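Local coordinates for tRNA (cytidine-2'-O-)-methyltransferase TrmJ (Sulfolobus acidocaldarius, PDB 4CNG), which methylates the 2'-hydroxyl of cytidine 32 in tRNA, using S-adenosyl-L-methionine as methyl donor and working as a homodimer of the SPOUT class, at residues A40-V54 with S67-T81. The protein carries 1 engineered substitution. Numbering follows the deposited sequence. Where two conformers were deposited one is given.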
loop_
_atom_site.group_PDB
_atom_site.type_symbol
_atom_site.label_atom_id
_atom_site.label_comp_id
_atom_site.label_asym_id
_atom_site.label_seq_id
_atom_site.Cartn_x
_atom_site.Cartn_y
_atom_site.Cartn_z
ATOM N N ALA A 40 6.633 7.713 5.629
ATOM C CA ALA A 40 7.767 7.632 6.538
ATOM C C ALA A 40 7.829 6.294 7.280
ATOM O O ALA A 40 8.888 5.722 7.468
ATOM C CB ALA A 40 7.744 8.798 7.510
ATOM N N ARG A 41 6.677 5.797 7.691
ATOM C CA ARG A 41 6.609 4.467 8.322
ATOM C C ARG A 41 7.119 3.392 7.378
ATOM O O ARG A 41 7.926 2.540 7.761
ATOM C CB ARG A 41 5.179 4.199 8.760
ATOM C CG ARG A 41 5.052 2.928 9.578
ATOM C CD ARG A 41 3.645 2.706 10.078
ATOM N NE ARG A 41 3.560 1.459 10.828
ATOM C CZ ARG A 41 2.562 1.148 11.628
ATOM N NH1 ARG A 41 1.498 1.931 11.742
ATOM N NH2 ARG A 41 2.595 -0.021 12.230
ATOM N N LEU A 42 6.674 3.429 6.121
ATOM C CA LEU A 42 7.092 2.457 5.115
ATOM C C LEU A 42 8.595 2.502 4.866
ATOM O O LEU A 42 9.204 1.476 4.586
ATOM C CB LEU A 42 6.312 2.667 3.827
ATOM C CG LEU A 42 4.852 2.259 3.883
ATOM C CD1 LEU A 42 4.093 2.910 2.756
ATOM C CD2 LEU A 42 4.691 0.731 3.901
ATOM N N VAL A 43 9.192 3.703 4.902
ATOM C CA VAL A 43 10.629 3.843 4.753
ATOM C C VAL A 43 11.376 2.986 5.768
ATOM O O VAL A 43 12.387 2.360 5.450
ATOM C CB VAL A 43 11.022 5.330 4.818
ATOM C CG1 VAL A 43 12.513 5.550 5.058
ATOM C CG2 VAL A 43 10.606 6.018 3.517
ATOM N N LYS A 44 10.898 2.990 7.004
ATOM C CA LYS A 44 11.470 2.130 8.027
ATOM C C LYS A 44 11.071 0.653 7.863
ATOM O O LYS A 44 11.911 -0.224 8.011
ATOM C CB LYS A 44 11.067 2.646 9.393
ATOM C CG LYS A 44 11.800 1.952 10.536
ATOM C CD LYS A 44 11.564 2.566 11.913
ATOM C CE LYS A 44 12.236 1.746 13.020
ATOM N NZ LYS A 44 11.542 1.854 14.328
ATOM N N ASN A 45 9.816 0.376 7.547
ATOM C CA ASN A 45 9.379 -1.012 7.324
ATOM C C ASN A 45 10.201 -1.735 6.246
ATOM O O ASN A 45 10.388 -2.950 6.323
ATOM C CB ASN A 45 7.908 -1.068 6.850
ATOM C CG ASN A 45 6.858 -0.712 7.883
ATOM O OD1 ASN A 45 5.889 -0.029 7.531
ATOM N ND2 ASN A 45 7.001 -1.180 9.112
ATOM N N PHE A 46 10.651 -0.995 5.224
ATOM C CA PHE A 46 11.296 -1.593 4.076
ATOM C C PHE A 46 12.721 -1.082 3.847
ATOM O O PHE A 46 13.312 -1.359 2.815
ATOM C CB PHE A 46 10.407 -1.452 2.837
ATOM C CG PHE A 46 9.136 -2.271 2.941
ATOM C CD1 PHE A 46 9.195 -3.661 2.994
ATOM C CD2 PHE A 46 7.908 -1.668 3.010
ATOM C CE1 PHE A 46 8.042 -4.430 3.129
ATOM C CE2 PHE A 46 6.748 -2.421 3.092
ATOM C CZ PHE A 46 6.811 -3.791 3.135
ATOM N N LEU A 47 13.300 -0.443 4.862
ATOM C CA LEU A 47 14.712 -0.071 4.873
ATOM C C LEU A 47 15.136 0.649 3.599
ATOM O O LEU A 47 16.169 0.375 3.021
ATOM C CB LEU A 47 15.616 -1.287 5.136
ATOM C CG LEU A 47 15.530 -1.826 6.568
ATOM C CD1 LEU A 47 16.349 -3.099 6.667
ATOM C CD2 LEU A 47 16.025 -0.784 7.562
ATOM N N ILE A 48 14.418 1.706 3.260
ATOM C CA ILE A 48 14.799 2.564 2.149
ATOM C C ILE A 48 16.019 3.386 2.564
ATOM O O ILE A 48 16.100 3.873 3.691
ATOM C CB ILE A 48 13.604 3.450 1.766
ATOM C CG1 ILE A 48 12.548 2.615 1.044
ATOM C CG2 ILE A 48 14.021 4.674 0.990
ATOM C CD1 ILE A 48 13.018 2.060 -0.281
ATOM N N ASP A 49 16.968 3.545 1.652
ATOM C CA ASP A 49 18.241 4.168 1.973
ATOM C C ASP A 49 18.171 5.704 2.117
ATOM O O ASP A 49 18.831 6.266 2.971
ATOM C CB ASP A 49 19.258 3.795 0.906
ATOM C CG ASP A 49 19.418 2.290 0.783
ATOM O OD1 ASP A 49 20.036 1.716 1.689
ATOM O OD2 ASP A 49 18.908 1.688 -0.193
ATOM N N GLU A 50 17.434 6.370 1.241
ATOM C CA GLU A 50 17.355 7.841 1.181
ATOM C C GLU A 50 15.908 8.208 0.913
ATOM O O GLU A 50 15.203 7.499 0.200
ATOM C CB GLU A 50 18.242 8.350 0.038
ATOM C CG GLU A 50 19.714 8.085 0.250
ATOM C CD GLU A 50 20.604 8.620 -0.856
ATOM O OE1 GLU A 50 20.109 9.039 -1.918
ATOM O OE2 GLU A 50 21.841 8.520 -0.692
ATOM N N PHE A 51 15.473 9.313 1.510
ATOM C CA PHE A 51 14.087 9.731 1.497
ATOM C C PHE A 51 14.067 11.245 1.318
ATOM O O PHE A 51 14.435 11.977 2.229
ATOM C CB PHE A 51 13.419 9.290 2.824
ATOM C CG PHE A 51 12.000 9.747 3.021
ATOM C CD1 PHE A 51 11.103 9.861 1.995
ATOM C CD2 PHE A 51 11.559 9.967 4.302
ATOM C CE1 PHE A 51 9.796 10.212 2.236
ATOM C CE2 PHE A 51 10.245 10.325 4.567
ATOM C CZ PHE A 51 9.367 10.482 3.517
ATOM N N TYR A 52 13.594 11.662 0.143
ATOM C CA TYR A 52 13.497 13.073 -0.233
ATOM C C TYR A 52 12.055 13.454 -0.462
ATOM O O TYR A 52 11.301 12.717 -1.098
ATOM C CB TYR A 52 14.292 13.346 -1.543
ATOM C CG TYR A 52 15.754 13.503 -1.381
ATOM C CD1 TYR A 52 16.560 12.472 -0.990
ATOM C CD2 TYR A 52 16.361 14.689 -1.726
ATOM C CE1 TYR A 52 17.920 12.607 -0.868
ATOM C CE2 TYR A 52 17.731 14.857 -1.622
ATOM C CZ TYR A 52 18.518 13.784 -1.240
ATOM O OH TYR A 52 19.883 13.927 -1.125
ATOM N N VAL A 53 11.703 14.654 -0.027
ATOM C CA VAL A 53 10.395 15.198 -0.241
ATOM C C VAL A 53 10.578 16.594 -0.840
ATOM O O VAL A 53 11.302 17.416 -0.291
ATOM C CB VAL A 53 9.603 15.221 1.070
ATOM C CG1 VAL A 53 8.249 15.834 0.852
ATOM C CG2 VAL A 53 9.386 13.801 1.564
ATOM N N VAL A 54 9.963 16.813 -1.988
ATOM C CA VAL A 54 10.066 18.062 -2.716
ATOM C C VAL A 54 8.910 18.969 -2.286
ATOM O O VAL A 54 7.743 18.631 -2.447
ATOM C CB VAL A 54 9.994 17.799 -4.211
ATOM C CG1 VAL A 54 10.104 19.114 -4.959
ATOM C CG2 VAL A 54 11.070 16.843 -4.688
ATOM N N SER A 67 3.280 8.331 11.553
ATOM C CA SER A 67 4.525 7.676 11.169
ATOM C C SER A 67 4.885 6.500 12.084
ATOM O O SER A 67 5.815 5.771 11.780
ATOM C CB SER A 67 5.690 8.663 11.047
ATOM O OG SER A 67 6.053 9.182 12.303
ATOM N N ALA A 68 4.089 6.280 13.139
ATOM C CA ALA A 68 4.377 5.291 14.171
ATOM C C ALA A 68 5.863 5.435 14.483
ATOM O O ALA A 68 6.338 6.559 14.669
ATOM C CB ALA A 68 4.011 3.892 13.691
ATOM N N LYS A 69 6.619 4.351 14.373
ATOM C CA LYS A 69 8.060 4.425 14.563
ATOM C C LYS A 69 8.819 5.124 13.416
ATOM O O LYS A 69 10.027 5.375 13.521
ATOM C CB LYS A 69 8.610 3.023 14.820
ATOM C CG LYS A 69 8.214 2.484 16.183
ATOM C CD LYS A 69 8.837 3.330 17.278
ATOM C CE LYS A 69 9.554 2.469 18.308
ATOM N NZ LYS A 69 9.485 3.049 19.680
ATOM N N GLY A 70 8.116 5.449 12.330
ATOM C CA GLY A 70 8.663 6.310 11.260
ATOM C C GLY A 70 8.903 7.751 11.679
ATOM O O GLY A 70 9.366 8.556 10.880
ATOM N N SER A 71 8.584 8.093 12.924
ATOM C CA SER A 71 8.777 9.461 13.419
ATOM C C SER A 71 10.242 9.947 13.354
ATOM O O SER A 71 10.502 11.081 12.930
ATOM C CB SER A 71 8.231 9.574 14.842
ATOM O OG SER A 71 8.995 8.800 15.746
ATOM N N GLU A 72 11.205 9.069 13.662
ATOM C CA GLU A 72 12.640 9.443 13.561
ATOM C C GLU A 72 13.063 9.663 12.102
ATOM O O GLU A 72 13.916 10.506 11.776
ATOM C CB GLU A 72 13.503 8.348 14.170
ATOM C CG GLU A 72 13.295 6.981 13.547
ATOM C CD GLU A 72 12.597 5.991 14.482
ATOM O OE1 GLU A 72 11.601 6.376 15.130
ATOM O OE2 GLU A 72 13.047 4.823 14.577
ATOM N N VAL A 73 12.348 8.978 11.224
ATOM C CA VAL A 73 12.523 9.123 9.797
ATOM C C VAL A 73 12.255 10.561 9.365
ATOM O O VAL A 73 13.052 11.144 8.682
ATOM C CB VAL A 73 11.646 8.119 9.022
ATOM C CG1 VAL A 73 11.613 8.440 7.539
ATOM C CG2 VAL A 73 12.147 6.695 9.240
ATOM N N ILE A 74 11.136 11.126 9.790
ATOM C CA ILE A 74 10.772 12.501 9.435
ATOM C C ILE A 74 11.731 13.515 10.044
ATOM O O ILE A 74 12.230 14.422 9.366
ATOM C CB ILE A 74 9.313 12.783 9.841
ATOM C CG1 ILE A 74 8.380 12.006 8.919
ATOM C CG2 ILE A 74 9.020 14.283 9.821
ATOM C CD1 ILE A 74 6.945 12.030 9.354
ATOM N N GLU A 75 11.984 13.362 11.330
ATOM C CA GLU A 75 12.725 14.362 12.067
ATOM C C GLU A 75 14.174 14.502 11.602
ATOM O O GLU A 75 14.732 15.615 11.553
ATOM C CB GLU A 75 12.686 14.004 13.543
ATOM C CG GLU A 75 11.298 14.086 14.147
ATOM C CD GLU A 75 11.114 13.141 15.317
ATOM O OE1 GLU A 75 12.105 12.878 16.034
ATOM O OE2 GLU A 75 9.984 12.644 15.500
ATOM N N LYS A 76 14.791 13.374 11.272
ATOM C CA LYS A 76 16.216 13.361 10.966
ATOM C C LYS A 76 16.569 12.882 9.561
ATOM O O LYS A 76 17.398 13.496 8.889
ATOM C CB LYS A 76 16.970 12.522 12.002
ATOM C CG LYS A 76 16.696 12.921 13.443
ATOM C CD LYS A 76 17.357 14.246 13.785
ATOM C CE LYS A 76 16.659 14.927 14.951
ATOM N NZ LYS A 76 17.365 16.169 15.371
ATOM N N MET A 77 15.965 11.784 9.116
ATOM C CA MET A 77 16.409 11.172 7.865
ATOM C C MET A 77 15.910 11.905 6.608
ATOM O O MET A 77 16.655 12.073 5.640
ATOM C CB MET A 77 15.959 9.726 7.827
ATOM C CG MET A 77 16.333 9.008 6.556
ATOM S SD MET A 77 15.525 7.433 6.366
ATOM C CE MET A 77 16.141 6.959 4.777
ATOM N N MET A 78 14.650 12.301 6.630
ATOM C CA MET A 78 13.997 12.916 5.496
ATOM C C MET A 78 14.710 14.178 5.081
ATOM O O MET A 78 15.023 15.013 5.919
ATOM C CB MET A 78 12.552 13.240 5.880
ATOM C CG MET A 78 11.703 13.741 4.737
ATOM S SD MET A 78 10.033 14.092 5.272
ATOM C CE MET A 78 10.319 15.608 6.186
ATOM N N LYS A 79 14.978 14.296 3.795
ATOM C CA LYS A 79 15.570 15.508 3.231
ATOM C C LYS A 79 14.503 16.259 2.462
ATOM O O LYS A 79 13.800 15.691 1.652
ATOM C CB LYS A 79 16.725 15.131 2.300
ATOM C CG LYS A 79 17.934 14.538 3.009
ATOM C CD LYS A 79 18.878 13.816 2.061
ATOM C CE LYS A 79 19.999 13.106 2.817
ATOM N NZ LYS A 79 20.586 11.963 2.059
ATOM N N ILE A 80 14.361 17.548 2.730
ATOM C CA ILE A 80 13.469 18.411 2.005
ATOM C C ILE A 80 14.274 19.179 0.955
ATOM O O ILE A 80 15.366 19.668 1.239
ATOM C CB ILE A 80 12.776 19.382 2.959
ATOM C CG1 ILE A 80 11.909 18.565 3.917
ATOM C CG2 ILE A 80 11.930 20.403 2.198
ATOM C CD1 ILE A 80 11.273 19.400 5.014
ATOM N N THR A 81 13.742 19.287 -0.259
ATOM C CA THR A 81 14.278 20.191 -1.288
ATOM C C THR A 81 13.165 21.035 -1.826
ATOM O O THR A 81 12.028 20.625 -1.810
ATOM C CB THR A 81 14.916 19.434 -2.486
ATOM O OG1 THR A 81 13.925 18.677 -3.213
ATOM C CG2 THR A 81 16.033 18.544 -2.037
HETATM O O HOH W 1 17.347 10.503 3.371
#
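Phe51 and Val73 meet at about a right angle, with Val73 CG1 3.6 Å from Phe51 CD2, an oblique approach to the ring. Met78 instead lies over a face: its CG stands 4.1 Å from the Phe51 ring centroid, 27° off the normal, and SD adds an oblique Met-aromatic contact while also touching Val53 CG2. Phe51 reaches helix 71-77 because CG is anti to the backbone N (chi1 175°), which carries the ring toward Val73 and Met78. Ala40 and Val43 close this hydrophobic layer from helix 33-45, Ala40 CB lying 3.6 Å from Ile74 CG1. Val43 CG1 meets Met77 SD tip to tip, and the extended Met77 chain carries CE on to the carbonyl oxygens of Ile48 and Asp49.

The other face of the sheet carries Tyr52, whose ring is met by Lys79: CB sits over its centre, 3.9 Å from the centroid and 4° off the normal, and CD follows toward CE1 and CZ. Arg24 adds a cation-pi contact to the same ring.

Parallel pairing fixes this register. Lys79 N donates to Phe51 O in a nearly straight bond (2.9 Å), Val53 N to Lys79 O, and Thr81 N to Val53 O. Ahead of the first backbone bond of the pair, a water accepts from Phe51 N and donates to Met77 O. At the other end of the contact, Gly70 CA comes within 4.0 Å of Arg41 CA, and Ala68 CB lies over one face of the Arg41 guanidinium, whose NH2 bonds Val159 O of the second subunit. There too Lys44 and Glu72 form a salt bridge whose hydrogen bond is long and weak (NZ to OE2, 3.3 Å).

Strand 79-81, an outermost strand within this chain of the parallel sheet, is thus held by backbone bonds and apolar packing.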